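Local coordinates for protein putative transcriptional regulator (MarR/EmrR family) (PDB 3NRV) that probably binds DNA as a dimeric transcriptional regulator of the MarR/EmrR family, carrying a winged helix-turn-helix, at residues E117-K120 with Q121-E125; G39-E42 with W43-S47; I7-D10 with R11-T14; T101-G104 with Q105-Y108. One frame throughout, in Å; residues are numbered along the deposited sequence.

Interaction 1 of 4, residues E117-K120 with Q121-E125; sequences EREK and QLLEE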
ATOM      1  N   GLU C 117      -7.395  -0.322  16.515  1.00 28.04           N
ATOM      2  CA  GLU C 117      -7.252   1.029  17.051  1.00 28.62           C
ATOM      3  C   GLU C 117      -6.761   2.040  16.017  1.00 28.52           C
ATOM      4  O   GLU C 117      -7.253   3.165  15.970  1.00 27.12           O
ATOM      5  CB  GLU C 117      -6.394   1.041  18.324  1.00 36.49           C
ATOM      6  CG  GLU C 117      -7.159   0.505  19.530  0.27 35.78           C
ATOM      7  CD  GLU C 117      -8.577   1.070  19.621  0.28 40.05           C
ATOM      8  OE1 GLU C 117      -8.723   2.290  19.857  0.46 41.10           O
ATOM      9  OE2 GLU C 117      -9.549   0.294  19.455  0.52 41.09           O
ATOM     10  N   ARG C 118      -5.812   1.641  15.172  1.00 27.20           N
ATOM     11  CA  ARG C 118      -5.323   2.538  14.129  1.00 25.01           C
ATOM     12  C   ARG C 118      -6.400   2.877  13.091  1.00 25.65           C
ATOM     13  O   ARG C 118      -6.442   3.995  12.574  1.00 29.49           O
ATOM     14  CB  ARG C 118      -4.059   1.966  13.463  1.00 26.97           C
ATOM     15  CG  ARG C 118      -2.840   1.916  14.425  1.00 29.05           C
ATOM     16  CD  ARG C 118      -1.604   1.321  13.766  1.00 28.60           C
ATOM     17  NE  ARG C 118      -1.136   2.131  12.638  1.00 29.71           N
ATOM     18  CZ  ARG C 118      -0.391   3.230  12.769  1.00 33.49           C
ATOM     19  NH1 ARG C 118      -0.047   3.656  13.975  1.00 34.96           N
ATOM     20  NH2 ARG C 118      -0.008   3.916  11.703  1.00 28.16           N
ATOM     21  N   GLU C 119      -7.266   1.909  12.785  1.00 26.85           N
ATOM     22  CA  GLU C 119      -8.335   2.099  11.806  1.00 26.95           C
ATOM     23  C   GLU C 119      -9.382   3.040  12.393  1.00 27.80           C
ATOM     24  O   GLU C 119      -9.879   3.946  11.718  1.00 27.87           O
ATOM     25  CB  GLU C 119      -8.965   0.739  11.444  1.00 23.83           C
ATOM     26  CG  GLU C 119     -10.332   0.790  10.769  1.00 29.13           C
ATOM     27  CD  GLU C 119     -10.252   1.058   9.264  1.00 31.98           C
ATOM     28  OE1 GLU C 119      -9.124   1.205   8.728  1.00 28.19           O
ATOM     29  OE2 GLU C 119     -11.325   1.136   8.618  1.00 31.53           O
ATOM     30  N   LYS C 120      -9.713   2.809  13.654  1.00 26.37           N
ATOM     31  CA  LYS C 120     -10.606   3.702  14.383  1.00 33.56           C
ATOM     32  C   LYS C 120     -10.065   5.127  14.357  1.00 31.58           C
ATOM     33  O   LYS C 120     -10.795   6.068  14.087  1.00 30.83           O
ATOM     34  CB  LYS C 120     -10.781   3.221  15.818  1.00 37.04           C
ATOM     35  CG  LYS C 120     -11.778   4.037  16.629  1.00 45.03           C
ATOM     36  CD  LYS C 120     -11.867   3.510  18.053  1.00 56.33           C
ATOM     37  CE  LYS C 120     -12.683   4.444  18.946  1.00 68.22           C
ATOM     38  NZ  LYS C 120     -12.553   4.055  20.379  1.00 68.17           N
ATOM     39  N   GLN C 121      -8.766   5.283  14.598  1.00 28.53           N
ATOM     40  CA  GLN C 121      -8.160   6.608  14.575  1.00 29.18           C
ATOM     41  C   GLN C 121      -8.271   7.263  13.196  1.00 32.33           C
ATOM     42  O   GLN C 121      -8.651   8.432  13.086  1.00 31.25           O
ATOM     43  CB  GLN C 121      -6.697   6.545  15.051  1.00 32.79           C
ATOM     44  CG  GLN C 121      -6.018   7.899  15.053  1.00 37.20           C
ATOM     45  CD  GLN C 121      -4.604   7.850  15.599  1.00 44.90           C
ATOM     46  OE1 GLN C 121      -3.970   6.793  15.616  1.00 41.40           O
ATOM     47  NE2 GLN C 121      -4.098   9.002  16.036  1.00 40.07           N
ATOM     48  N   LEU C 122      -7.962   6.507  12.142  1.00 30.60           N
ATOM     49  CA  LEU C 122      -8.025   7.018  10.769  1.00 25.41           C
ATOM     50  C   LEU C 122      -9.405   7.610  10.428  1.00 28.06           C
ATOM     51  O   LEU C 122      -9.515   8.623   9.719  1.00 25.52           O
ATOM     52  CB  LEU C 122      -7.710   5.886   9.778  1.00 24.73           C
ATOM     53  CG  LEU C 122      -7.736   6.228   8.279  1.00 28.12           C
ATOM     54  CD1 LEU C 122      -6.672   7.276   7.906  1.00 28.01           C
ATOM     55  CD2 LEU C 122      -7.554   4.947   7.439  1.00 26.01           C
ATOM     56  N   LEU C 123     -10.458   6.960  10.917  1.00 24.55           N
ATOM     57  CA  LEU C 123     -11.833   7.376  10.611  1.00 25.91           C
ATOM     58  C   LEU C 123     -12.497   8.202  11.729  1.00 29.91           C
ATOM     59  O   LEU C 123     -13.701   8.434  11.686  1.00 30.85           O
ATOM     60  CB  LEU C 123     -12.700   6.138  10.315  1.00 27.74           C
ATOM     61  CG  LEU C 123     -12.167   5.234   9.188  1.00 31.33           C
ATOM     62  CD1 LEU C 123     -13.080   4.017   8.967  1.00 30.37           C
ATOM     63  CD2 LEU C 123     -12.040   6.027   7.900  1.00 24.50           C
ATOM     64  N   GLU C 124     -11.713   8.619  12.727  1.00 29.22           N
ATOM     65  CA  GLU C 124     -12.208   9.377  13.893  1.00 34.55           C
ATOM     66  C   GLU C 124     -13.151  10.524  13.565  1.00 35.94           C
ATOM     67  O   GLU C 124     -14.113  10.768  14.288  1.00 38.36           O
ATOM     68  CB  GLU C 124     -11.031   9.994  14.649  1.00 38.91           C
ATOM     69  CG  GLU C 124     -10.454   9.128  15.686  1.00 50.93           C
ATOM     70  CD  GLU C 124      -9.297   9.793  16.381  1.00 45.85           C
ATOM     71  OE1 GLU C 124      -8.752  10.786  15.840  1.00 45.58           O
ATOM     72  OE2 GLU C 124      -8.933   9.305  17.465  1.00 58.95           O
ATOM     73  N   GLU C 125     -12.833  11.257  12.507  1.00 32.70           N
ATOM     74  CA  GLU C 125     -13.616  12.420  12.109  1.00 41.72           C
ATOM     75  C   GLU C 125     -14.713  12.120  11.086  1.00 40.93           C
ATOM     76  O   GLU C 125     -15.300  13.046  10.533  1.00 37.08           O
ATOM     77  CB  GLU C 125     -12.697  13.506  11.534  1.00 30.29           C
ATOM     78  CG  GLU C 125     -11.392  13.692  12.299  1.00 35.67           C
ATOM     79  CD  GLU C 125     -11.607  14.195  13.714  1.00 45.55           C
ATOM     80  OE1 GLU C 125     -12.731  14.643  14.025  1.00 48.70           O
ATOM     81  OE2 GLU C 125     -10.652  14.138  14.522  1.00 49.98           O
TER
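Glu119 and Leu123, one helical turn apart, cross at a slant, and the carboxylate of the first leans over a methyl of the second: Glu119 OE2 lies 3.4 Å from Leu123 CD1. The glutamate gets there by a bend at chi2 (82°), which folds its carboxylate toward the following turn although its CB sets out away from it. That carboxylate is doubly gripped by the second subunit, OE2 taking the backbone N of Ala13 and OE1 bonding to Thr14 OG1, so an apolar methyl rests against a group already satisfied. Leu122 turns its CB over the backbone, 3.5 Å from Glu119 O. The last helical bonds end here: Leu122 N to Arg118 O is regular at 3.0 Å, whereas Leu123 N reaches Glu119 O at 3.2 Å and has a weak second bond to Lys120 O. Leu123 is the first residue to leave helical angles, and Glu124 CG closes over Lys120 O at 3.5 Å. This is the C-terminal end of helix 102-122. Arg118 packs on helix 13-36 and bonds Ser28, while Leu123 rests on Leu141 of the second subunit and Glu124 pairs with its Lys144.

Interaction 2 of 4, residues G39-E42 with W43-S47; sequences GMTE and WRIIS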
ATOM      1  N   GLY C  39       7.335  -5.789   9.907  1.00 26.13           N
ATOM      2  CA  GLY C  39       7.018  -4.669   9.032  1.00 27.59           C
ATOM      3  C   GLY C  39       5.542  -4.618   8.666  1.00 27.25           C
ATOM      4  O   GLY C  39       4.780  -5.550   8.961  1.00 26.09           O
HETATM    5  N   MSE C  40       5.131  -3.527   8.022  1.00 25.41           N
HETATM    6  CA  MSE C  40       3.737  -3.337   7.616  1.00 25.11           C
HETATM    7  C   MSE C  40       3.312  -4.422   6.623  1.00 22.91           C
HETATM    8  O   MSE C  40       2.205  -4.960   6.677  1.00 24.58           O
HETATM    9  CB  MSE C  40       3.584  -1.929   6.985  1.00 26.08           C
HETATM   10  CG  MSE C  40       2.252  -1.689   6.219  1.00 32.72           C
HETATM   11 SE   MSE C  40       0.803  -1.988   7.541  0.80 43.46          SE
HETATM   12  CE  MSE C  40      -0.629  -0.940   6.731  1.00 36.60           C
ATOM     13  N   THR C  41       4.199  -4.756   5.699  1.00 23.92           N
ATOM     14  CA  THR C  41       3.847  -5.753   4.692  1.00 25.44           C
ATOM     15  C   THR C  41       3.708  -7.151   5.298  1.00 25.61           C
ATOM     16  O   THR C  41       2.803  -7.911   4.943  1.00 24.64           O
ATOM     17  CB  THR C  41       4.822  -5.728   3.507  1.00 28.56           C
ATOM     18  OG1 THR C  41       4.710  -4.452   2.856  1.00 27.43           O
ATOM     19  CG2 THR C  41       4.485  -6.844   2.515  1.00 26.31           C
ATOM     20  N   GLU C  42       4.588  -7.485   6.233  1.00 25.29           N
ATOM     21  CA  GLU C  42       4.400  -8.710   7.018  1.00 22.91           C
ATOM     22  C   GLU C  42       3.024  -8.741   7.687  1.00 21.82           C
ATOM     23  O   GLU C  42       2.311  -9.755   7.615  1.00 25.37           O
ATOM     24  CB  GLU C  42       5.527  -8.854   8.052  1.00 22.69           C
ATOM     25  CG  GLU C  42       6.840  -9.213   7.354  1.00 26.20           C
ATOM     26  CD  GLU C  42       8.047  -9.225   8.274  1.00 33.90           C
ATOM     27  OE1 GLU C  42       8.160  -8.352   9.147  1.00 34.03           O
ATOM     28  OE2 GLU C  42       8.892 -10.116   8.108  1.00 39.70           O
ATOM     29  N   TRP C  43       2.665  -7.643   8.349  1.00 22.17           N
ATOM     30  CA  TRP C  43       1.351  -7.529   9.000  1.00 24.03           C
ATOM     31  C   TRP C  43       0.189  -7.705   7.998  1.00 24.99           C
ATOM     32  O   TRP C  43      -0.766  -8.420   8.269  1.00 22.75           O
ATOM     33  CB  TRP C  43       1.195  -6.191   9.769  1.00 25.42           C
ATOM     34  CG  TRP C  43      -0.231  -5.975  10.117  1.00 22.82           C
ATOM     35  CD1 TRP C  43      -1.089  -5.052   9.588  1.00 27.07           C
ATOM     36  CD2 TRP C  43      -1.011  -6.794  10.998  1.00 24.27           C
ATOM     37  NE1 TRP C  43      -2.354  -5.230  10.119  1.00 25.48           N
ATOM     38  CE2 TRP C  43      -2.330  -6.288  10.977  1.00 26.13           C
ATOM     39  CE3 TRP C  43      -0.712  -7.889  11.809  1.00 28.31           C
ATOM     40  CZ2 TRP C  43      -3.345  -6.844  11.750  1.00 28.84           C
ATOM     41  CZ3 TRP C  43      -1.728  -8.437  12.574  1.00 30.84           C
ATOM     42  CH2 TRP C  43      -3.025  -7.914  12.535  1.00 24.93           C
ATOM     43  N   ARG C  44       0.267  -7.050   6.842  1.00 20.13           N
ATOM     44  CA  ARG C  44      -0.802  -7.174   5.850  1.00 25.95           C
ATOM     45  C   ARG C  44      -1.027  -8.638   5.463  1.00 25.13           C
ATOM     46  O   ARG C  44      -2.157  -9.108   5.327  1.00 22.45           O
ATOM     47  CB  ARG C  44      -0.497  -6.319   4.599  1.00 22.65           C
ATOM     48  CG  ARG C  44      -0.421  -4.793   4.888  1.00 26.41           C
ATOM     49  CD  ARG C  44      -0.105  -3.988   3.611  1.00 23.38           C
ATOM     50  NE  ARG C  44      -1.221  -4.077   2.658  1.00 28.44           N
ATOM     51  CZ  ARG C  44      -1.130  -3.852   1.345  1.00 28.70           C
ATOM     52  NH1 ARG C  44       0.035  -3.540   0.803  1.00 26.83           N
ATOM     53  NH2 ARG C  44      -2.216  -3.947   0.573  1.00 26.02           N
ATOM     54  N   ILE C  45       0.060  -9.372   5.298  1.00 18.98           N
ATOM     55  CA  ILE C  45      -0.061 -10.765   4.909  1.00 20.96           C
ATOM     56  C   ILE C  45      -0.602 -11.647   6.044  1.00 22.88           C
ATOM     57  O   ILE C  45      -1.475 -12.478   5.826  1.00 21.41           O
ATOM     58  CB  ILE C  45       1.277 -11.299   4.392  1.00 21.41           C
ATOM     59  CG1 ILE C  45       1.534 -10.679   3.014  1.00 25.54           C
ATOM     60  CG2 ILE C  45       1.230 -12.807   4.294  1.00 24.03           C
ATOM     61  CD1 ILE C  45       2.935 -10.913   2.473  1.00 28.89           C
ATOM     62  N   ILE C  46      -0.072 -11.457   7.247  1.00 21.82           N
ATOM     63  CA  ILE C  46      -0.567 -12.179   8.418  1.00 23.23           C
ATOM     64  C   ILE C  46      -2.074 -11.978   8.557  1.00 24.31           C
ATOM     65  O   ILE C  46      -2.833 -12.927   8.809  1.00 21.87           O
ATOM     66  CB  ILE C  46       0.205 -11.724   9.692  1.00 25.49           C
ATOM     67  CG1 ILE C  46       1.578 -12.401   9.706  1.00 22.82           C
ATOM     68  CG2 ILE C  46      -0.556 -12.065  10.965  1.00 24.41           C
ATOM     69  CD1 ILE C  46       2.562 -11.674  10.530  1.00 30.64           C
ATOM     70  N   SER C  47      -2.517 -10.743   8.369  0.57 22.78           N
ATOM     71  CA  SER C  47      -3.934 -10.439   8.514  0.57 25.44           C
ATOM     72  C   SER C  47      -4.768 -11.140   7.427  0.57 29.97           C
ATOM     73  O   SER C  47      -5.891 -11.594   7.676  0.57 26.73           O
ATOM     74  CB  SER C  47      -4.166  -8.925   8.525  0.57 27.67           C
ATOM     75  OG  SER C  47      -5.548  -8.637   8.439  0.57 27.97           O
TER
HETATM   76  O   HOH W   1       2.754  -2.938   1.936  1.00 30.76           O
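Met40, a selenomethionine, has its CG anti to the backbone N (chi1 167°) and then bends at chi2 (59°), which swings SE forward along the helix, toward Trp43 and Arg44. Trp43, with chi1 166°, presents its indole edge: SE lies near the ring plane, 4.1 Å from Trp43 CD1, a Met-aromatic contact made at the rim of the five-membered ring. SE is equally close to Arg44 CG, at 4.1 Å, and that same methylene sits 3.2 Å from Met40 O. Beyond this apolar patch, the bent arginine chain puts NH1 beside water 1, which lies in the guanidinium plane and donates to Thr41 OG1 at 2.6 Å. At the helix start Gly39 is the N-cap, and its N-H gives a nearly straight 2.8 Å bond to the anti lone pair of Glu42 OE1; the other oxygen, OE2, forms a salt bridge with Lys81. Asp62 of the second subunit takes the N-H of Met40 through OD2 and bonds to Thr41 OG1 through its backbone O, while Arg44 NH2 bonds Leu64 O of its own chain and NH1 bonds Asn22 OD1 of the second subunit. The first turn of helix 40-51 thus carries buried polar groups whose partners lie in both subunits, so its chemistry ties the helix start to the dimer interface.

Interaction 3 of 4, residues I7-D10 with R11-T14; sequences INID and RHAT. With SO4 (sulfate ion), chain M.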
ATOM      1  N   ILE C   7       2.655  22.621  -9.345  1.00 50.24           N
ATOM      2  CA  ILE C   7       1.668  21.899 -10.147  1.00 56.66           C
ATOM      3  C   ILE C   7       0.556  21.319  -9.270  1.00 67.80           C
ATOM      4  O   ILE C   7       0.822  20.697  -8.235  1.00 57.59           O
ATOM      5  CB  ILE C   7       2.324  20.792 -11.001  1.00 52.24           C
ATOM      6  CG1 ILE C   7       3.364  21.402 -11.945  1.00 50.25           C
ATOM      7  CG2 ILE C   7       1.273  20.037 -11.806  1.00 60.14           C
ATOM      8  CD1 ILE C   7       4.219  20.383 -12.665  1.00 43.03           C
ATOM      9  N   ASN C   8      -0.690  21.531  -9.686  1.00 66.10           N
ATOM     10  CA  ASN C   8      -1.833  21.133  -8.873  1.00 63.43           C
ATOM     11  C   ASN C   8      -2.316  19.721  -9.189  1.00 68.15           C
ATOM     12  O   ASN C   8      -2.791  19.440 -10.293  1.00 61.78           O
ATOM     13  CB  ASN C   8      -2.982  22.133  -9.017  1.00 69.75           C
ATOM     14  CG  ASN C   8      -4.131  21.839  -8.068  1.00 69.32           C
ATOM     15  OD1 ASN C   8      -4.712  20.754  -8.096  1.00 64.58           O
ATOM     16  ND2 ASN C   8      -4.462  22.805  -7.221  1.00 67.27           N
ATOM     17  N   ILE C   9      -2.191  18.832  -8.211  1.00 61.23           N
ATOM     18  CA  ILE C   9      -2.641  17.458  -8.379  1.00 57.42           C
ATOM     19  C   ILE C   9      -3.703  17.110  -7.333  1.00 60.33           C
ATOM     20  O   ILE C   9      -3.953  15.938  -7.045  1.00 49.99           O
ATOM     21  CB  ILE C   9      -1.466  16.451  -8.345  1.00 57.33           C
ATOM     22  CG1 ILE C   9      -0.569  16.690  -7.131  1.00 53.06           C
ATOM     23  CG2 ILE C   9      -0.636  16.537  -9.628  1.00 53.31           C
ATOM     24  CD1 ILE C   9       0.604  15.715  -7.067  1.00 60.30           C
ATOM     25  N   ASP C  10      -4.339  18.146  -6.794  1.00 59.73           N
ATOM     26  CA  ASP C  10      -5.436  17.987  -5.845  1.00 60.56           C
ATOM     27  C   ASP C  10      -6.561  17.111  -6.385  1.00 63.63           C
ATOM     28  O   ASP C  10      -7.158  16.337  -5.641  1.00 58.21           O
ATOM     29  CB  ASP C  10      -6.017  19.349  -5.465  1.00 58.97           C
ATOM     30  CG  ASP C  10      -5.022  20.225  -4.740  1.00 69.10           C
ATOM     31  OD1 ASP C  10      -3.895  19.751  -4.462  1.00 65.26           O
ATOM     32  OD2 ASP C  10      -5.372  21.391  -4.453  1.00 67.60           O
ATOM     33  N   ARG C  11      -6.857  17.243  -7.675  1.00 53.88           N
ATOM     34  CA  ARG C  11      -7.947  16.482  -8.272  1.00 49.18           C
ATOM     35  C   ARG C  11      -7.407  15.312  -9.074  1.00 46.90           C
ATOM     36  O   ARG C  11      -8.069  14.806  -9.979  1.00 47.82           O
ATOM     37  CB  ARG C  11      -8.821  17.379  -9.146  1.00 58.90           C
ATOM     38  CG  ARG C  11      -9.218  18.689  -8.473  1.00 69.86           C
ATOM     39  CD  ARG C  11     -10.287  18.492  -7.412  1.00 60.88           C
ATOM     40  NE  ARG C  11     -11.567  18.097  -7.997  1.00 67.20           N
ATOM     41  CZ  ARG C  11     -12.711  18.019  -7.319  1.00 64.45           C
ATOM     42  NH1 ARG C  11     -12.745  18.321  -6.026  1.00 53.52           N
ATOM     43  NH2 ARG C  11     -13.825  17.641  -7.938  1.00 54.93           N
ATOM     44  N   HIS C  12      -6.198  14.879  -8.729  1.00 40.41           N
ATOM     45  CA  HIS C  12      -5.588  13.702  -9.344  1.00 36.75           C
ATOM     46  C   HIS C  12      -5.792  12.510  -8.392  1.00 40.71           C
ATOM     47  O   HIS C  12      -5.101  12.393  -7.371  1.00 36.94           O
ATOM     48  CB  HIS C  12      -4.098  13.969  -9.572  1.00 38.73           C
ATOM     49  CG  HIS C  12      -3.431  12.998 -10.494  1.00 42.41           C
ATOM     50  ND1 HIS C  12      -3.333  11.651 -10.218  1.00 46.00           N
ATOM     51  CD2 HIS C  12      -2.784  13.189 -11.670  1.00 46.05           C
ATOM     52  CE1 HIS C  12      -2.675  11.049 -11.194  1.00 47.11           C
ATOM     53  NE2 HIS C  12      -2.329  11.959 -12.087  1.00 48.56           N
ATOM     54  N   ALA C  13      -6.754  11.648  -8.719  1.00 36.38           N
ATOM     55  CA  ALA C  13      -7.166  10.576  -7.826  1.00 43.46           C
ATOM     56  C   ALA C  13      -6.019   9.627  -7.518  1.00 36.05           C
ATOM     57  O   ALA C  13      -5.787   9.288  -6.356  1.00 33.77           O
ATOM     58  CB  ALA C  13      -8.341   9.807  -8.400  1.00 37.19           C
ATOM     59  N   THR C  14      -5.324   9.187  -8.558  1.00 33.18           N
ATOM     60  CA  THR C  14      -4.184   8.303  -8.376  1.00 34.91           C
ATOM     61  C   THR C  14      -3.144   8.926  -7.435  1.00 32.87           C
ATOM     62  O   THR C  14      -2.697   8.287  -6.483  1.00 31.23           O
ATOM     63  CB  THR C  14      -3.548   7.935  -9.726  1.00 42.75           C
ATOM     64  OG1 THR C  14      -4.484   7.154 -10.474  1.00 40.97           O
ATOM     65  CG2 THR C  14      -2.285   7.127  -9.516  1.00 44.12           C
TER
HETATM   66  S   SO4 M 147     -12.860  17.159 -11.392  0.80100.51           S
HETATM   67  O1  SO4 M 147     -13.438  17.009 -12.727  1.00 80.72           O
HETATM   68  O2  SO4 M 147     -12.462  18.549 -11.179  1.00 99.50           O
HETATM   69  O3  SO4 M 147     -13.860  16.782 -10.395  1.00 85.95           O
HETATM   70  O4  SO4 M 147     -11.689  16.295 -11.256  1.00 88.81           O
HETATM   71  O   HOH W   2      -5.674  18.564  -9.886  1.00 51.60           O
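Ile9 and His12 meet at the close-packed centre of this turn, their CB atoms 3.8 Å apart. The histidine CB also presses on Ile9 O at 3.2 Å, the oxygen that accepts the 3.0 Å bond from His12 N. That donor stands well above the carbonyl plane. Ile9 holds CG1 between its backbone N and carbonyl carbon (chi1 50°), and the side chain packs on Ala15 and Met19 of the following helix. The His12 ring is held through ND1, which accepts from Ala15 N, with a weak further bond from NE2 to Ser112 O of the second subunit.

The other side is looser and polar. Asn8 OD1 takes the N-H of Asp10 at 2.9 Å and a hydrogen bond from water 2, which in turn accepts from Arg11 N at 2.8 Å; a single water thus carries the asparagine's reach on to the arginine backbone. Arg11, bent at chi2 and chi3, curls its guanidinium against a sulfate probably left from crystallisation. Arg11 NH2 gives sulfate O3 a nearly straight 2.6 Å bond, the anion meeting the guanidinium at its edge, and the NE bond to O2 is weak. NH2 also forms a salt bridge with Asp132 of the second subunit. Residues Ile9 to His12 form a type I beta turn, overlapped by an Asx turn in which Asn8 OD1 accepts from Asp10 N, and His12 then serves as side-chain N-cap of helix 13-36.

Interaction 4 of 4, residues T101-G104 with Q105-Y108; sequences TEMG and QELY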
ATOM      1  N   THR C 101       1.505 -20.273  11.605  1.00 27.86           N
ATOM      2  CA  THR C 101       1.841 -21.254  12.633  1.00 30.23           C
ATOM      3  C   THR C 101       1.053 -20.870  13.894  1.00 34.71           C
ATOM      4  O   THR C 101       0.319 -19.871  13.894  1.00 28.83           O
ATOM      5  CB  THR C 101       3.310 -21.200  12.968  1.00 28.29           C
ATOM      6  OG1 THR C 101       3.633 -19.858  13.360  1.00 30.74           O
ATOM      7  CG2 THR C 101       4.174 -21.615  11.747  1.00 30.72           C
ATOM      8  N   GLU C 102       1.198 -21.642  14.967  1.00 33.63           N
ATOM      9  CA  GLU C 102       0.583 -21.247  16.234  1.00 37.27           C
ATOM     10  C   GLU C 102       1.109 -19.876  16.687  1.00 28.38           C
ATOM     11  O   GLU C 102       0.349 -19.048  17.176  1.00 28.92           O
ATOM     12  CB  GLU C 102       0.810 -22.297  17.331  1.00 41.00           C
ATOM     13  CG  GLU C 102      -0.105 -22.109  18.547  1.00 54.37           C
ATOM     14  CD  GLU C 102       0.166 -23.113  19.672  1.00 76.16           C
ATOM     15  OE1 GLU C 102      -0.784 -23.444  20.422  1.00 55.45           O
ATOM     16  OE2 GLU C 102       1.326 -23.569  19.807  1.00 70.32           O
HETATM   17  N   MSE C 103       2.403 -19.631  16.508  1.00 27.46           N
HETATM   18  CA  MSE C 103       2.954 -18.315  16.847  1.00 30.15           C
HETATM   19  C   MSE C 103       2.412 -17.193  15.957  1.00 27.26           C
HETATM   20  O   MSE C 103       2.183 -16.082  16.426  1.00 26.54           O
HETATM   21  CB  MSE C 103       4.484 -18.309  16.834  1.00 34.11           C
HETATM   22  CG  MSE C 103       5.067 -16.972  17.289  1.00 30.29           C
HETATM   23 SE   MSE C 103       6.992 -16.998  17.713  0.75 47.11          SE
HETATM   24  CE  MSE C 103       7.356 -18.858  17.323  1.00 34.64           C
ATOM     25  N   GLY C 104       2.203 -17.471  14.671  1.00 29.94           N
ATOM     26  CA  GLY C 104       1.617 -16.467  13.804  1.00 25.81           C
ATOM     27  C   GLY C 104       0.178 -16.163  14.200  1.00 25.45           C
ATOM     28  O   GLY C 104      -0.270 -15.022  14.122  1.00 24.75           O
ATOM     29  N   GLN C 105      -0.560 -17.182  14.631  1.00 25.86           N
ATOM     30  CA  GLN C 105      -1.920 -16.955  15.123  1.00 26.66           C
ATOM     31  C   GLN C 105      -1.907 -16.097  16.402  1.00 23.44           C
ATOM     32  O   GLN C 105      -2.770 -15.253  16.597  1.00 27.00           O
ATOM     33  CB  GLN C 105      -2.638 -18.294  15.372  1.00 29.71           C
ATOM     34  CG  GLN C 105      -2.918 -19.082  14.091  1.00 38.11           C
ATOM     35  CD  GLN C 105      -3.520 -20.462  14.336  1.00 49.22           C
ATOM     36  OE1 GLN C 105      -3.449 -20.997  15.435  1.00 50.74           O
ATOM     37  NE2 GLN C 105      -4.099 -21.048  13.294  1.00 56.30           N
ATOM     38  N   GLU C 106      -0.940 -16.341  17.279  1.00 25.84           N
ATOM     39  CA  GLU C 106      -0.817 -15.557  18.530  1.00 27.59           C
ATOM     40  C   GLU C 106      -0.472 -14.111  18.180  1.00 28.30           C
ATOM     41  O   GLU C 106      -1.039 -13.172  18.731  1.00 24.87           O
ATOM     42  CB  GLU C 106       0.288 -16.122  19.412  1.00 27.04           C
ATOM     43  CG  GLU C 106      -0.001 -17.489  20.014  1.00 28.45           C
ATOM     44  CD  GLU C 106       1.264 -18.120  20.576  1.00 31.17           C
ATOM     45  OE1 GLU C 106       2.354 -17.619  20.268  1.00 34.15           O
ATOM     46  OE2 GLU C 106       1.183 -19.123  21.305  1.00 41.81           O
ATOM     47  N   LEU C 107       0.452 -13.942  17.238  1.00 24.85           N
ATOM     48  CA  LEU C 107       0.808 -12.600  16.775  1.00 24.20           C
ATOM     49  C   LEU C 107      -0.444 -11.881  16.269  1.00 25.78           C
ATOM     50  O   LEU C 107      -0.732 -10.733  16.653  1.00 25.83           O
ATOM     51  CB  LEU C 107       1.881 -12.676  15.686  1.00 29.61           C
ATOM     52  CG  LEU C 107       2.276 -11.341  15.038  1.00 31.71           C
ATOM     53  CD1 LEU C 107       2.696 -10.325  16.110  1.00 30.28           C
ATOM     54  CD2 LEU C 107       3.384 -11.550  14.025  1.00 35.74           C
ATOM     55  N   TYR C 108      -1.226 -12.569  15.442  1.00 24.15           N
ATOM     56  CA  TYR C 108      -2.427 -11.943  14.910  1.00 26.43           C
ATOM     57  C   TYR C 108      -3.366 -11.529  16.037  1.00 28.70           C
ATOM     58  O   TYR C 108      -3.945 -10.442  16.028  1.00 25.98           O
ATOM     59  CB  TYR C 108      -3.159 -12.865  13.927  1.00 26.41           C
ATOM     60  CG  TYR C 108      -4.423 -12.227  13.428  1.00 27.74           C
ATOM     61  CD1 TYR C 108      -4.396 -11.286  12.406  1.00 23.96           C
ATOM     62  CD2 TYR C 108      -5.650 -12.532  14.017  1.00 28.92           C
ATOM     63  CE1 TYR C 108      -5.566 -10.667  11.969  1.00 27.41           C
ATOM     64  CE2 TYR C 108      -6.819 -11.931  13.589  1.00 33.54           C
ATOM     65  CZ  TYR C 108      -6.776 -11.007  12.567  1.00 32.92           C
ATOM     66  OH  TYR C 108      -7.952 -10.428  12.157  1.00 35.47           O
TER
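Gln105 N bonds to Thr101 O at 2.9 Å, the opening bond of helix 102-122, and Glu106 N, Leu107 N and Tyr108 N follow in turn with Glu102 O, Met103 O and Gly104 O. Thr101 is the N-cap: its chi1 of 56° places OG1 over the first turn, where it accepts from Gly104 N at 3.1 Å. The same hydroxyl is hydrogen-bonded to Lys82 O, with a weaker bond to Tyr83 O. Thr101, which follows strand 97-100, also shares backbone hydrogen bonds with Tyr83; strands 84-87 and 97-100 form the wing of the winged helix-turn-helix fold. The side chains over the turn are largely draped along backbone acceptors. Gln105 CG lies 3.3 Å from Thr101 O, and Glu106 CG at 3.3 Å from Glu102 O, each chain running back toward the helix start because CG sits beside its own backbone N. Glu106 OE1 comes within 3.5 Å of Met103 CA, and the glutamate slants across the selenomethionine chain, touching its CB and CG. The OE2 atoms of Glu102 and Glu106 are 4.7 Å apart, like charges that may repel mildly on this exposed side. On the buried side Leu107 rests on Ile38 and Tyr83, and Tyr108 OH has weak hydrogen bonds with the backbone N atoms of Lys6 and Ile7 of the second subunit.

How the interactions relate
Along the chain the order is interaction 3, 2, 4, 1. Interactions 4 and 1 mark the two ends of helix 102-122, their centres about 25 Å apart, while interaction 3 caps helix 13-36 and interaction 2 starts helix 40-51. Within one chain only interactions 2 and 4 touch: Ile46 CD1 meets Leu107 CD2 at 3.6 Å, and Tyr108 packs on Trp43 and Ser47, joining helix 40-51 to the beginning of helix 102-122. Interactions 3 and 4 lie farthest apart, centres about 41 Å from each other. Interactions 1 and 3 are separate within the chain, yet across the dimer the C-terminal end of helix 102-122 meets the start of helix 13-36 of the second subunit.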